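Local coordinates for folylpolyglutamate synthase/dihydrofolate synthase (Thermotoga maritima, PDB 1O5Z), which probably adds glutamate to dihydropteroate and to tetrahydrofolate polyglutamates in ATP-dependent, magnesium-requiring ligations of folate biosynthesis, at residues R20-K25 and P130-V135; T91-I96 and N437-L442. One frame throughout, in Å; residues are numbered along the deposited sequence.

Interaction 1: R20-K25 and P130-V135; sequences RYLYHK and PSFFEV
The ring of Phe132 meets helix 12-23 along its edge: Leu22 CB lies in the ring plane, 3.7 Å from Phe132 CE1, and the carbonyl oxygen Leu22 O comes close to that plane at Phe132 CD1, 3.4 Å away. The Tyr23 ring runs alongside and points the same way, but the planes are inclined at 34° and the pair is oblique, with Tyr23 CE2 3.5 Å from Phe132 CE1. With CG anti to the backbone N (chi1 170°), Phe132 reaches out from the first turn of its helix to these two residues. One turn on, Val135 CG1 presses against Leu22 CD2 at 3.4 Å, tighter than usual for two carbons. Lys25 extends the contact toward Pro130. Its CB and CG pass over the backbone of Phe132, a bend at chi2 (-80°) turns the chain toward Pro130, and NZ gives a hydrogen bond of 2.9 Å to Pro130 O, in the carbonyl plane. The same ammonium forms a salt bridge with Asp123 and a weak bond to Tyr21 OH, which is itself bonded to Asp123, so the polar end is shared among three partners. Leu119 of helix 105-122 touches Tyr21, Pro130 and Val135. Ser131 starts the second helix as its N-cap: Glu134 N donates to Ser131 OG at 3.2 Å and Ser131 N to Glu134 OE1, and Arg37 forms a salt bridge with the same OE1. The arrangement exemplifies helix-to-helix packing at a capped N-terminus, the serine and glutamate forming a capping box at the start of helix 132-146.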
loop_
_atom_site.group_PDB
_atom_site.type_symbol
_atom_site.label_atom_id
_atom_site.label_comp_id
_atom_site.label_asym_id
_atom_site.label_seq_id
_atom_site.Cartn_x
_atom_site.Cartn_y
_atom_site.Cartn_z
ATOM N N ARG A 20 6.220 9.066 18.878
ATOM C CA ARG A 20 5.612 10.282 19.415
ATOM C C ARG A 20 6.122 11.559 18.719
ATOM O O ARG A 20 5.324 12.423 18.392
ATOM C CB ARG A 20 5.779 10.344 20.918
ATOM C CG ARG A 20 5.047 9.191 21.590
ATOM C CD ARG A 20 4.899 9.345 23.074
ATOM N NE ARG A 20 4.464 8.103 23.719
ATOM C CZ ARG A 20 5.272 7.184 24.239
ATOM N NH1 ARG A 20 6.579 7.335 24.217
ATOM N NH2 ARG A 20 4.765 6.093 24.808
ATOM N N TYR A 21 7.431 11.667 18.487
ATOM C CA TYR A 21 8.003 12.829 17.796
ATOM C C TYR A 21 7.427 12.854 16.374
ATOM O O TYR A 21 6.957 13.880 15.914
ATOM C CB TYR A 21 9.581 12.854 17.809
ATOM C CG TYR A 21 10.194 13.766 16.721
ATOM C CD1 TYR A 21 10.301 13.318 15.387
ATOM C CD2 TYR A 21 10.601 15.092 17.008
ATOM C CE1 TYR A 21 10.778 14.138 14.368
ATOM C CE2 TYR A 21 11.121 15.939 15.991
ATOM C CZ TYR A 21 11.202 15.448 14.654
ATOM O OH TYR A 21 11.684 16.241 13.591
ATOM N N LEU A 22 7.443 11.745 15.659
ATOM C CA LEU A 22 6.881 11.771 14.325
ATOM C C LEU A 22 5.378 12.185 14.288
ATOM O O LEU A 22 4.938 12.991 13.444
ATOM C CB LEU A 22 7.089 10.405 13.642
ATOM C CG LEU A 22 8.533 10.048 13.276
ATOM C CD1 LEU A 22 8.619 8.628 12.743
ATOM C CD2 LEU A 22 9.039 11.026 12.234
ATOM N N TYR A 23 4.601 11.620 15.201
ATOM C CA TYR A 23 3.177 11.806 15.160
ATOM C C TYR A 23 2.742 13.111 15.843
ATOM O O TYR A 23 1.589 13.455 15.787
ATOM C CB TYR A 23 2.479 10.606 15.793
ATOM C CG TYR A 23 2.720 9.259 15.125
ATOM C CD1 TYR A 23 2.740 8.103 15.874
ATOM C CD2 TYR A 23 2.873 9.135 13.759
ATOM C CE1 TYR A 23 2.920 6.863 15.277
ATOM C CE2 TYR A 23 3.071 7.888 13.154
ATOM C CZ TYR A 23 3.108 6.777 13.918
ATOM O OH TYR A 23 3.302 5.557 13.362
ATOM N N HIS A 24 3.655 13.839 16.476
ATOM C CA HIS A 24 3.378 15.232 16.863
ATOM C C HIS A 24 3.325 16.171 15.613
ATOM O O HIS A 24 2.839 17.299 15.728
ATOM C CB HIS A 24 4.396 15.780 17.928
ATOM C CG HIS A 24 5.601 16.492 17.332
ATOM N ND1 HIS A 24 6.400 15.943 16.340
ATOM C CD2 HIS A 24 6.144 17.707 17.599
ATOM C CE1 HIS A 24 7.364 16.786 16.015
ATOM N NE2 HIS A 24 7.230 17.865 16.759
ATOM N N LYS A 25 3.822 15.743 14.450
ATOM C CA LYS A 25 3.954 16.661 13.283
ATOM C C LYS A 25 2.573 17.118 12.724
ATOM O O LYS A 25 1.709 16.298 12.310
ATOM C CB LYS A 25 4.832 16.031 12.170
ATOM C CG LYS A 25 6.328 15.696 12.549
ATOM C CD LYS A 25 7.226 16.953 12.487
ATOM C CE LYS A 25 8.746 16.708 12.502
ATOM N NZ LYS A 25 9.506 17.941 12.062
ATOM N N PRO A 130 10.609 19.756 8.393
ATOM C CA PRO A 130 10.036 18.725 7.531
ATOM C C PRO A 130 8.745 18.134 8.118
ATOM O O PRO A 130 8.578 18.086 9.321
ATOM C CB PRO A 130 11.173 17.710 7.421
ATOM C CG PRO A 130 11.893 17.820 8.646
ATOM C CD PRO A 130 11.818 19.240 9.067
ATOM N N SER A 131 7.829 17.724 7.254
ATOM C CA SER A 131 6.553 17.137 7.669
ATOM C C SER A 131 6.804 15.714 8.143
ATOM O O SER A 131 7.893 15.183 7.975
ATOM C CB SER A 131 5.567 17.119 6.489
ATOM O OG SER A 131 6.018 16.245 5.451
ATOM N N PHE A 132 5.790 15.076 8.698
ATOM C CA PHE A 132 5.877 13.665 9.036
ATOM C C PHE A 132 6.445 12.832 7.908
ATOM O O PHE A 132 7.428 12.063 8.058
ATOM C CB PHE A 132 4.464 13.153 9.384
ATOM C CG PHE A 132 4.379 11.676 9.513
ATOM C CD1 PHE A 132 4.895 11.037 10.642
ATOM C CD2 PHE A 132 3.817 10.893 8.478
ATOM C CE1 PHE A 132 4.838 9.647 10.746
ATOM C CE2 PHE A 132 3.768 9.520 8.598
ATOM C CZ PHE A 132 4.272 8.901 9.737
ATOM N N PHE A 133 5.792 12.942 6.765
ATOM C CA PHE A 133 6.142 12.107 5.605
ATOM C C PHE A 133 7.525 12.431 5.070
ATOM O O PHE A 133 8.268 11.575 4.627
ATOM C CB PHE A 133 5.099 12.257 4.491
ATOM C CG PHE A 133 5.267 11.238 3.392
ATOM C CD1 PHE A 133 5.065 9.888 3.653
ATOM C CD2 PHE A 133 5.700 11.611 2.134
ATOM C CE1 PHE A 133 5.252 8.947 2.652
ATOM C CE2 PHE A 133 5.921 10.663 1.142
ATOM C CZ PHE A 133 5.697 9.343 1.395
ATOM N N GLU A 134 7.887 13.693 5.108
ATOM C CA GLU A 134 9.223 14.079 4.745
ATOM C C GLU A 134 10.235 13.410 5.635
ATOM O O GLU A 134 11.216 12.855 5.155
ATOM C CB GLU A 134 9.357 15.600 4.788
ATOM C CG GLU A 134 8.580 16.190 3.594
ATOM C CD GLU A 134 8.420 17.679 3.625
ATOM O OE1 GLU A 134 8.797 18.349 4.643
ATOM O OE2 GLU A 134 7.871 18.158 2.615
ATOM N N VAL A 135 9.997 13.438 6.942
ATOM C CA VAL A 135 10.963 12.833 7.865
ATOM C C VAL A 135 11.081 11.306 7.635
ATOM O O VAL A 135 12.163 10.759 7.543
ATOM C CB VAL A 135 10.590 13.130 9.307
ATOM C CG1 VAL A 135 11.529 12.357 10.258
ATOM C CG2 VAL A 135 10.750 14.586 9.567
#

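Interaction 2: T91-I96 and N437-L442; sequences TFRERI and NEEWKL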
loop_
_atom_site.group_PDB
_atom_site.type_symbol
_atom_site.label_atom_id
_atom_site.label_comp_id
_atom_site.label_asym_id
_atom_site.label_seq_id
_atom_site.Cartn_x
_atom_site.Cartn_y
_atom_site.Cartn_z
ATOM N N THR A 91 1.901 -1.869 11.917
ATOM C CA THR A 91 3.048 -1.262 12.528
ATOM C C THR A 91 3.712 -0.323 11.583
ATOM O O THR A 91 3.817 -0.575 10.405
ATOM C CB THR A 91 4.076 -2.292 13.031
ATOM O OG1 THR A 91 5.253 -1.575 13.429
ATOM C CG2 THR A 91 4.552 -3.206 11.901
ATOM N N PHE A 92 4.171 0.785 12.138
ATOM C CA PHE A 92 4.953 1.771 11.430
ATOM C C PHE A 92 6.093 1.155 10.628
ATOM O O PHE A 92 6.462 1.657 9.573
ATOM C CB PHE A 92 5.486 2.771 12.455
ATOM C CG PHE A 92 6.454 3.723 11.901
ATOM C CD1 PHE A 92 6.028 4.967 11.413
ATOM C CD2 PHE A 92 7.794 3.394 11.853
ATOM C CE1 PHE A 92 6.950 5.895 10.889
ATOM C CE2 PHE A 92 8.719 4.279 11.339
ATOM C CZ PHE A 92 8.297 5.550 10.858
ATOM N N ARG A 93 6.643 0.061 11.126
ATOM C CA ARG A 93 7.795 -0.559 10.498
ATOM C C ARG A 93 7.539 -1.243 9.105
ATOM O O ARG A 93 8.505 -1.529 8.344
ATOM C CB ARG A 93 8.462 -1.471 11.525
ATOM C CG ARG A 93 8.967 -0.672 12.726
ATOM C CD ARG A 93 8.977 -1.461 14.015
ATOM N NE ARG A 93 9.487 -2.748 13.611
ATOM C CZ ARG A 93 8.867 -3.886 13.635
ATOM N NH1 ARG A 93 7.713 -4.031 14.244
ATOM N NH2 ARG A 93 9.489 -4.913 13.097
ATOM N N GLU A 94 6.264 -1.466 8.763
ATOM C CA GLU A 94 5.886 -1.828 7.384
ATOM C C GLU A 94 6.384 -0.843 6.304
ATOM O O GLU A 94 6.513 -1.186 5.107
ATOM C CB GLU A 94 4.345 -1.856 7.263
ATOM C CG GLU A 94 3.651 -2.967 8.004
ATOM C CD GLU A 94 2.164 -2.717 8.175
ATOM O OE1 GLU A 94 1.556 -2.027 7.321
ATOM O OE2 GLU A 94 1.601 -3.196 9.185
ATOM N N ARG A 95 6.625 0.398 6.718
ATOM C CA ARG A 95 6.922 1.477 5.782
ATOM C C ARG A 95 8.304 1.358 5.203
ATOM O O ARG A 95 8.538 1.854 4.143
ATOM C CB ARG A 95 6.779 2.864 6.462
ATOM C CG ARG A 95 5.384 3.235 6.864
ATOM C CD ARG A 95 5.318 4.384 7.781
ATOM N NE ARG A 95 3.944 4.673 8.148
ATOM C CZ ARG A 95 3.171 5.597 7.563
ATOM N NH1 ARG A 95 1.919 5.749 7.992
ATOM N NH2 ARG A 95 3.636 6.394 6.585
ATOM N N ILE A 96 9.222 0.720 5.934
ATOM C CA ILE A 96 10.649 0.649 5.539
ATOM C C ILE A 96 11.172 -0.774 5.703
ATOM O O ILE A 96 11.132 -1.336 6.778
ATOM C CB ILE A 96 11.482 1.603 6.404
ATOM C CG1 ILE A 96 10.865 3.011 6.397
ATOM C CG2 ILE A 96 12.886 1.669 5.913
ATOM C CD1 ILE A 96 11.575 3.958 7.315
ATOM N N ASN A 437 0.623 -4.777 19.452
ATOM C CA ASN A 437 1.777 -3.994 19.794
ATOM C C ASN A 437 1.355 -2.657 20.450
ATOM O O ASN A 437 0.201 -2.212 20.367
ATOM C CB ASN A 437 2.721 -3.865 18.579
ATOM C CG ASN A 437 2.375 -2.710 17.637
ATOM O OD1 ASN A 437 2.741 -1.584 17.947
ATOM N ND2 ASN A 437 1.836 -2.991 16.427
ATOM N N GLU A 438 2.296 -2.055 21.142
ATOM C CA GLU A 438 2.042 -0.850 21.915
ATOM C C GLU A 438 1.824 0.407 21.075
ATOM O O GLU A 438 1.454 1.449 21.618
ATOM C CB GLU A 438 3.235 -0.587 22.829
ATOM C CG GLU A 438 2.929 -0.665 24.294
ATOM C CD GLU A 438 4.193 -0.639 25.113
ATOM O OE1 GLU A 438 5.007 -1.578 24.927
ATOM O OE2 GLU A 438 4.386 0.321 25.906
ATOM N N GLU A 439 2.156 0.350 19.792
ATOM C CA GLU A 439 1.874 1.445 18.841
ATOM C C GLU A 439 0.382 1.777 18.820
ATOM O O GLU A 439 -0.005 2.950 18.658
ATOM C CB GLU A 439 2.299 1.083 17.413
ATOM C CG GLU A 439 3.794 0.954 17.181
ATOM C CD GLU A 439 4.145 0.641 15.712
ATOM O OE1 GLU A 439 5.117 -0.127 15.479
ATOM O OE2 GLU A 439 3.485 1.191 14.801
ATOM N N TRP A 440 -0.448 0.746 18.988
ATOM C CA TRP A 440 -1.874 0.948 19.150
ATOM C C TRP A 440 -2.233 1.815 20.359
ATOM O O TRP A 440 -3.264 2.481 20.329
ATOM C CB TRP A 440 -2.585 -0.371 19.207
ATOM C CG TRP A 440 -2.451 -1.069 17.946
ATOM C CD1 TRP A 440 -1.493 -1.966 17.629
ATOM C CD2 TRP A 440 -3.257 -0.901 16.783
ATOM N NE1 TRP A 440 -1.651 -2.393 16.337
ATOM C CE2 TRP A 440 -2.724 -1.757 15.783
ATOM C CE3 TRP A 440 -4.376 -0.123 16.473
ATOM C CZ2 TRP A 440 -3.257 -1.856 14.497
ATOM C CZ3 TRP A 440 -4.922 -0.226 15.177
ATOM C CH2 TRP A 440 -4.349 -1.093 14.207
ATOM N N LYS A 441 -1.392 1.859 21.389
ATOM C CA LYS A 441 -1.637 2.759 22.531
ATOM C C LYS A 441 -1.202 4.230 22.284
ATOM O O LYS A 441 -1.693 5.138 22.943
ATOM C CB LYS A 441 -0.957 2.224 23.802
ATOM C CG LYS A 441 -1.528 0.912 24.341
ATOM C CD LYS A 441 -2.788 1.141 25.218
ATOM C CE LYS A 441 -2.698 0.440 26.601
ATOM N NZ LYS A 441 -3.084 1.349 27.755
ATOM N N LEU A 442 -0.267 4.446 21.354
ATOM C CA LEU A 442 0.232 5.795 20.977
ATOM C C LEU A 442 -0.878 6.730 20.484
ATOM O O LEU A 442 -1.852 6.264 19.885
ATOM C CB LEU A 442 1.291 5.703 19.860
ATOM C CG LEU A 442 2.688 5.231 20.239
ATOM C CD1 LEU A 442 3.442 4.794 19.006
ATOM C CD2 LEU A 442 3.429 6.317 20.941
ATOM O OXT LEU A 442 -0.799 7.958 20.653
HETATM O O HOH W 1 6.595 -1.986 16.590
#
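Glu439 reaches across to the turn at Thr91 and Phe92 with its carboxylate. From CB, which points toward the turn, CG stands anti to the carbonyl carbon (chi1 -68°), and the chain then runs extended, bringing CD to 3.4 Å from Thr91 OG1. At the tip the two oxygens divide the work. OE1 accepts from Thr91 OG1 at 2.5 Å, a short bond met on the syn side but 26° out of the carboxylate plane. OE2 accepts from the backbone Phe92 N at 2.8 Å through its syn lone pair, and the bond is almost straight at 176°; Phe92 CB lies beside the same oxygen at 3.5 Å. Two bonds from neighbouring residues thus fix the rotation of the carboxylate. Water 1 O lies 2.6 Å from Glu439 OE1 and probably donates to it, and Tyr15 bonds to that oxygen as well. An alanine here is likely to leave Phe92 N and the Thr91 hydroxyl without their acceptor and to weaken the tie between the turn and the C-terminal tail. Thr91 OG1 also accepts from Arg93 N at 3.1 Å, the mark of an ST turn, so one hydroxyl links the start of the 3-10 segment 92-95 to the tail. On the tail side, Asn437 ND2 bonds to Ser90 O. The contact joins the loop between strands 81-84 and 96-98 to the tail that follows helix 421-433; helix 12-23 contributes Tyr15 beside Arg93 and Tyr23 beside Phe92, Val136 of helix 132-146 also touches Phe92, and Tyr102 of strand 101-102 packs on Thr91.

Both contacts are partly buried; helix 12-23 touches both, and Phe132 also meets Arg95, its CE2 lying against Arg95 NH2. Interaction 1 is the larger and mainly apolar, joining that helix to the start of helix 132-146, with an exposed lysine beside the apolar patch. Interaction 2 is smaller and carried by one carboxylate, as suits two short 3-10 turns, one offering a backbone N-H and a hydroxyl and the other a carboxylate. The two also touch where Leu22 CD1 meets Phe92 CZ and Arg20 CG meets Leu442 CD2. Helix 12-23 therefore lies against both the Mur ligase middle-domain region and the C-terminal tail.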